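Local structure of RTX toxin RtxA (Vibrio vulnificus MO6-24/O, 6IMP) at residues 205-208 with 212-215; 238-243 with 270-275. The protein is the alpha/beta hydrolase-fold effector domain of a secreted toxin and probably acts as a hydrolase on a substrate that is not known with certainty. All coordinates share one frame; numbering follows the deposited sequence.

Contact 1: 205-208 with 212-215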
loop_
_atom_site.group_PDB
_atom_site.type_symbol
_atom_site.label_atom_id
_atom_site.label_comp_id
_atom_site.label_asym_id
_atom_site.label_seq_id
_atom_site.Cartn_x
_atom_site.Cartn_y
_atom_site.Cartn_z
ATOM N N ARG A 205 7.275 6.216 2.893
ATOM C CA ARG A 205 6.606 7.148 3.821
ATOM C C ARG A 205 5.576 6.398 4.679
ATOM O O ARG A 205 4.408 6.790 4.742
ATOM C CB ARG A 205 5.918 8.285 3.055
ATOM C CG ARG A 205 6.860 9.137 2.216
ATOM C CD ARG A 205 6.103 10.000 1.203
ATOM N NE ARG A 205 5.740 9.256 -0.005
ATOM C CZ ARG A 205 4.949 9.707 -0.981
ATOM N NH1 ARG A 205 4.434 10.927 -0.926
ATOM N NH2 ARG A 205 4.650 8.920 -2.010
ATOM N N PRO A 206 6.008 5.306 5.330
ATOM C CA PRO A 206 5.129 4.380 6.011
ATOM C C PRO A 206 4.317 4.974 7.143
ATOM O O PRO A 206 4.701 5.982 7.741
ATOM C CB PRO A 206 6.106 3.375 6.610
ATOM C CG PRO A 206 7.300 4.194 6.882
ATOM C CD PRO A 206 7.410 4.982 5.622
ATOM N N MET A 207 3.240 4.264 7.470
ATOM C CA MET A 207 2.570 4.369 8.762
ATOM C C MET A 207 3.252 3.344 9.638
ATOM O O MET A 207 3.174 2.158 9.346
ATOM C CB MET A 207 1.103 3.986 8.598
ATOM C CG MET A 207 0.405 3.579 9.877
ATOM S SD MET A 207 -1.257 2.987 9.550
ATOM C CE MET A 207 -2.088 4.497 9.069
ATOM N N PRO A 208 3.956 3.781 10.697
ATOM C CA PRO A 208 4.689 2.760 11.432
ATOM C C PRO A 208 3.778 1.950 12.297
ATOM O O PRO A 208 4.084 0.815 12.630
ATOM C CB PRO A 208 5.615 3.577 12.306
ATOM C CG PRO A 208 4.803 4.784 12.633
ATOM C CD PRO A 208 4.086 5.107 11.343
ATOM N N LYS A 212 0.496 5.654 16.218
ATOM C CA LYS A 212 1.488 6.690 15.974
ATOM C C LYS A 212 1.114 7.568 14.785
ATOM O O LYS A 212 1.511 8.730 14.708
ATOM C CB LYS A 212 2.861 6.050 15.779
ATOM C CG LYS A 212 3.407 5.473 17.083
ATOM C CD LYS A 212 4.658 4.625 16.890
ATOM C CE LYS A 212 5.792 5.051 17.820
ATOM N NZ LYS A 212 7.093 5.135 17.090
ATOM N N ALA A 213 0.320 7.017 13.878
ATOM C CA ALA A 213 -0.269 7.799 12.808
ATOM C C ALA A 213 -1.400 8.684 13.313
ATOM O O ALA A 213 -1.519 9.837 12.896
ATOM C CB ALA A 213 -0.771 6.880 11.711
ATOM N N ILE A 214 -2.250 8.129 14.178
ATOM C CA ILE A 214 -3.351 8.881 14.786
ATOM C C ILE A 214 -2.779 10.009 15.648
ATOM O O ILE A 214 -3.244 11.153 15.579
ATOM C CB ILE A 214 -4.279 7.954 15.619
ATOM C CG1 ILE A 214 -5.209 7.177 14.671
ATOM C CG2 ILE A 214 -5.123 8.756 16.617
ATOM C CD1 ILE A 214 -5.814 5.925 15.259
ATOM N N THR A 215 -1.746 9.660 16.419
ATOM C CA THR A 215 -0.951 10.597 17.225
ATOM C C THR A 215 -0.357 11.775 16.437
ATOM O O THR A 215 -0.393 12.912 16.908
ATOM C CB THR A 215 0.199 9.838 17.935
ATOM O OG1 THR A 215 -0.312 9.152 19.085
ATOM C CG2 THR A 215 1.324 10.774 18.374
#

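Contact 2: 238-243 with 270-275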
loop_
_atom_site.group_PDB
_atom_site.type_symbol
_atom_site.label_atom_id
_atom_site.label_comp_id
_atom_site.label_asym_id
_atom_site.label_seq_id
_atom_site.Cartn_x
_atom_site.Cartn_y
_atom_site.Cartn_z
ATOM N N SER A 238 1.196 -2.271 12.685
ATOM C CA SER A 238 2.572 -2.049 13.131
ATOM C C SER A 238 3.543 -2.668 12.122
ATOM O O SER A 238 3.470 -3.869 11.843
ATOM C CB SER A 238 2.801 -2.644 14.522
ATOM O OG SER A 238 4.188 -2.732 14.821
ATOM N N VAL A 239 4.431 -1.838 11.565
ATOM C CA VAL A 239 5.448 -2.306 10.599
ATOM C C VAL A 239 6.354 -3.356 11.243
ATOM O O VAL A 239 6.609 -4.413 10.664
ATOM C CB VAL A 239 6.337 -1.141 10.095
ATOM C CG1 VAL A 239 7.496 -1.660 9.252
ATOM C CG2 VAL A 239 5.518 -0.144 9.295
ATOM N N GLU A 240 6.863 -3.004 12.423
ATOM C CA GLU A 240 7.659 -3.891 13.285
ATOM C C GLU A 240 7.002 -5.267 13.460
ATOM O O GLU A 240 7.590 -6.303 13.102
ATOM C CB GLU A 240 7.844 -3.224 14.660
ATOM C CG GLU A 240 9.218 -3.402 15.294
ATOM C CD GLU A 240 9.423 -2.495 16.502
ATOM O OE1 GLU A 240 8.874 -1.366 16.509
ATOM O OE2 GLU A 240 10.136 -2.909 17.444
ATOM N N LYS A 241 5.772 -5.255 13.980
ATOM C CA LYS A 241 5.004 -6.477 14.251
ATOM C C LYS A 241 4.772 -7.290 12.974
ATOM O O LYS A 241 4.998 -8.503 12.950
ATOM C CB LYS A 241 3.665 -6.116 14.902
ATOM C CG LYS A 241 2.774 -7.299 15.280
ATOM C CD LYS A 241 1.726 -6.879 16.313
ATOM C CE LYS A 241 0.396 -7.594 16.135
ATOM N NZ LYS A 241 0.515 -9.065 16.330
ATOM N N ASN A 242 4.355 -6.607 11.910
ATOM C CA ASN A 242 4.106 -7.251 10.624
ATOM C C ASN A 242 5.402 -7.748 9.928
ATOM O O ASN A 242 5.334 -8.494 8.946
ATOM C CB ASN A 242 3.376 -6.288 9.678
ATOM C CG ASN A 242 1.977 -5.923 10.151
ATOM O OD1 ASN A 242 1.704 -5.802 11.352
ATOM N ND2 ASN A 242 1.094 -5.687 9.193
ATOM N N LEU A 243 6.568 -7.302 10.400
ATOM C CA LEU A 243 7.853 -7.685 9.774
ATOM C C LEU A 243 8.478 -8.931 10.400
ATOM O O LEU A 243 9.348 -9.565 9.785
ATOM C CB LEU A 243 8.862 -6.533 9.851
ATOM C CG LEU A 243 8.920 -5.550 8.682
ATOM C CD1 LEU A 243 9.945 -4.455 8.975
ATOM C CD2 LEU A 243 9.262 -6.261 7.382
ATOM N N ALA A 270 15.603 3.150 13.226
ATOM C CA ALA A 270 16.545 2.727 14.251
ATOM C C ALA A 270 16.219 1.302 14.709
ATOM O O ALA A 270 16.965 0.371 14.404
ATOM C CB ALA A 270 16.542 3.699 15.424
ATOM N N LYS A 271 15.060 1.119 15.342
ATOM C CA LYS A 271 14.637 -0.217 15.811
ATOM C C LYS A 271 14.917 -1.334 14.789
ATOM O O LYS A 271 15.199 -2.470 15.168
ATOM C CB LYS A 271 13.145 -0.231 16.171
ATOM C CG LYS A 271 12.757 0.724 17.286
ATOM C CD LYS A 271 11.592 0.198 18.117
ATOM C CE LYS A 271 11.363 1.056 19.358
ATOM N NZ LYS A 271 9.917 1.240 19.669
ATOM N N LEU A 272 14.819 -1.014 13.505
ATOM C CA LEU A 272 14.909 -2.034 12.465
ATOM C C LEU A 272 16.375 -2.406 12.143
ATOM O O LEU A 272 16.704 -3.589 12.011
ATOM C CB LEU A 272 14.132 -1.608 11.199
ATOM C CG LEU A 272 12.590 -1.500 11.255
ATOM C CD1 LEU A 272 11.995 -1.514 9.856
ATOM C CD2 LEU A 272 11.939 -2.609 12.069
ATOM N N ALA A 273 17.246 -1.400 12.033
ATOM C CA ALA A 273 18.700 -1.635 11.902
ATOM C C ALA A 273 19.204 -2.416 13.111
ATOM O O ALA A 273 19.959 -3.393 12.984
ATOM C CB ALA A 273 19.447 -0.312 11.792
ATOM N N ILE A 274 18.739 -1.976 14.277
ATOM C CA ILE A 274 19.104 -2.549 15.567
ATOM C C ILE A 274 18.807 -4.043 15.622
ATOM O O ILE A 274 19.623 -4.820 16.104
ATOM C CB ILE A 274 18.347 -1.842 16.711
ATOM C CG1 ILE A 274 18.872 -0.412 16.890
ATOM C CG2 ILE A 274 18.496 -2.611 18.011
ATOM C CD1 ILE A 274 17.997 0.457 17.772
ATOM N N ALA A 275 17.642 -4.437 15.118
ATOM C CA ALA A 275 17.219 -5.840 15.149
ATOM C C ALA A 275 17.775 -6.665 13.977
ATOM O O ALA A 275 17.373 -7.808 13.776
ATOM C CB ALA A 275 15.704 -5.923 15.182
#

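Contact 1: 205-208 with 212-215
The puckered ring of Pro208 meets the helix at one corner: its CG lies 3.9 Å from CB of Lys212, where the two side chains cross obliquely. The ring also packs on Leu261, Glu264 and Leu268 of helix 260-274, so the proline lies between that helix and Lys212 of helix 210-216. Lys212 touches the ring with the root of its side chain; its far end, bent at the last two torsions, places NZ in a salt bridge with Glu264.

Beside the ring, Met207 meets Ala213. With CG anti to the backbone N (chi1 160°) the chain runs out from the loop, and a bend at the last torsion (chi3 -70°) swings CE back, so that the alanine methyl touches both ends of the thioether. CB of Ala213 is 4.0 Å from CG of Met207 and 3.8 Å from its CE. Met179 and Phe237 also touch this methionine, and Leu261 touches Ala213. Between the two segments the contact is apolar packing, and three of the four touching residues are buried. The start of the helix is tied locally by Lys212 N, which bonds to Ser209 OG.

The loop that leaves strand 200-204 of the central sheet packs here on the helix that follows it. The backbone of Met207 is hydrogen-bonded to Ser178, in what is probably the GxSxG nucleophile elbow. This places the loop beside the presumed active-site region of an alpha/beta hydrolase fold.

Contact 2: 238-243 with 270-275
Leu272 sets its CG anti to the carbonyl carbon (chi1 -67°), which takes its two methyls across the gap to Leu243, while Glu240, extended beyond CG (chi2 168°), reaches over to Lys271. The leucines cross at about a right angle. CD1 of Leu243 lies 3.7 Å from CD1 of Leu272 and 4.1 Å from its CD2, so one methyl rests against the forked end of the other side chain. Tyr277 touches both leucines; Leu243 also packs on Ala185 of helix 180-192, and Leu272 on Val279.

Nearer the surface the second pair, again crossed at about a right angle, meets through a methylene. Both carboxylate oxygens of Glu240, OE1 and OE2, are 3.5 Å from CD of Lys271, which therefore faces the pair of oxygens rather than one of them. The ammonium group stands farther off, with NZ of Lys271 4.2 Å from OE1 of Glu240, beyond salt-bridge range.

The axes of the short stretches 239-243 and 270-274 point in roughly the same direction, 28° apart, and approach to 11.4 Å, so long side chains have to bridge the distance. The short helix 239-243 is weakly bonded along its backbone. Its first turn is capped by Ser238, whose OG accepts from Lys241 N at 3.1 Å. Asn242 packs on Ala185 and Asp186 of helix 180-192, and its ND2 bonds to OH of Tyr151 in helix 147-164.

Chemically the contact is layered: a buried leucine pair, and outside it a carboxylate and an ammonium group, probably of opposite charge, whose attraction is probably modest, since the lysine is exposed and the glutamate partly so, and solvent would weaken it.

How the contacts relate
The two contacts follow one another along the chain, contact 1 closing before contact 2 opens, and their centres lie 14 Å apart. They touch directly: Pro208 O probably accepts a hydrogen bond from Val239 N at 2.9 Å, so the loop leaving strand 200-204 is fastened to the start of helix 239-243. Helix 260-274 borders contact 1, packing on Pro208 through its earlier residues, and supplies one segment of contact 2 at its end. Together the contacts join elements lying between or after strands 200-204 and 252-256, neighbours in the central sheet. The excursion through helices 210-216 and 224-232 thus returns to the hydrolase core beside its own starting point.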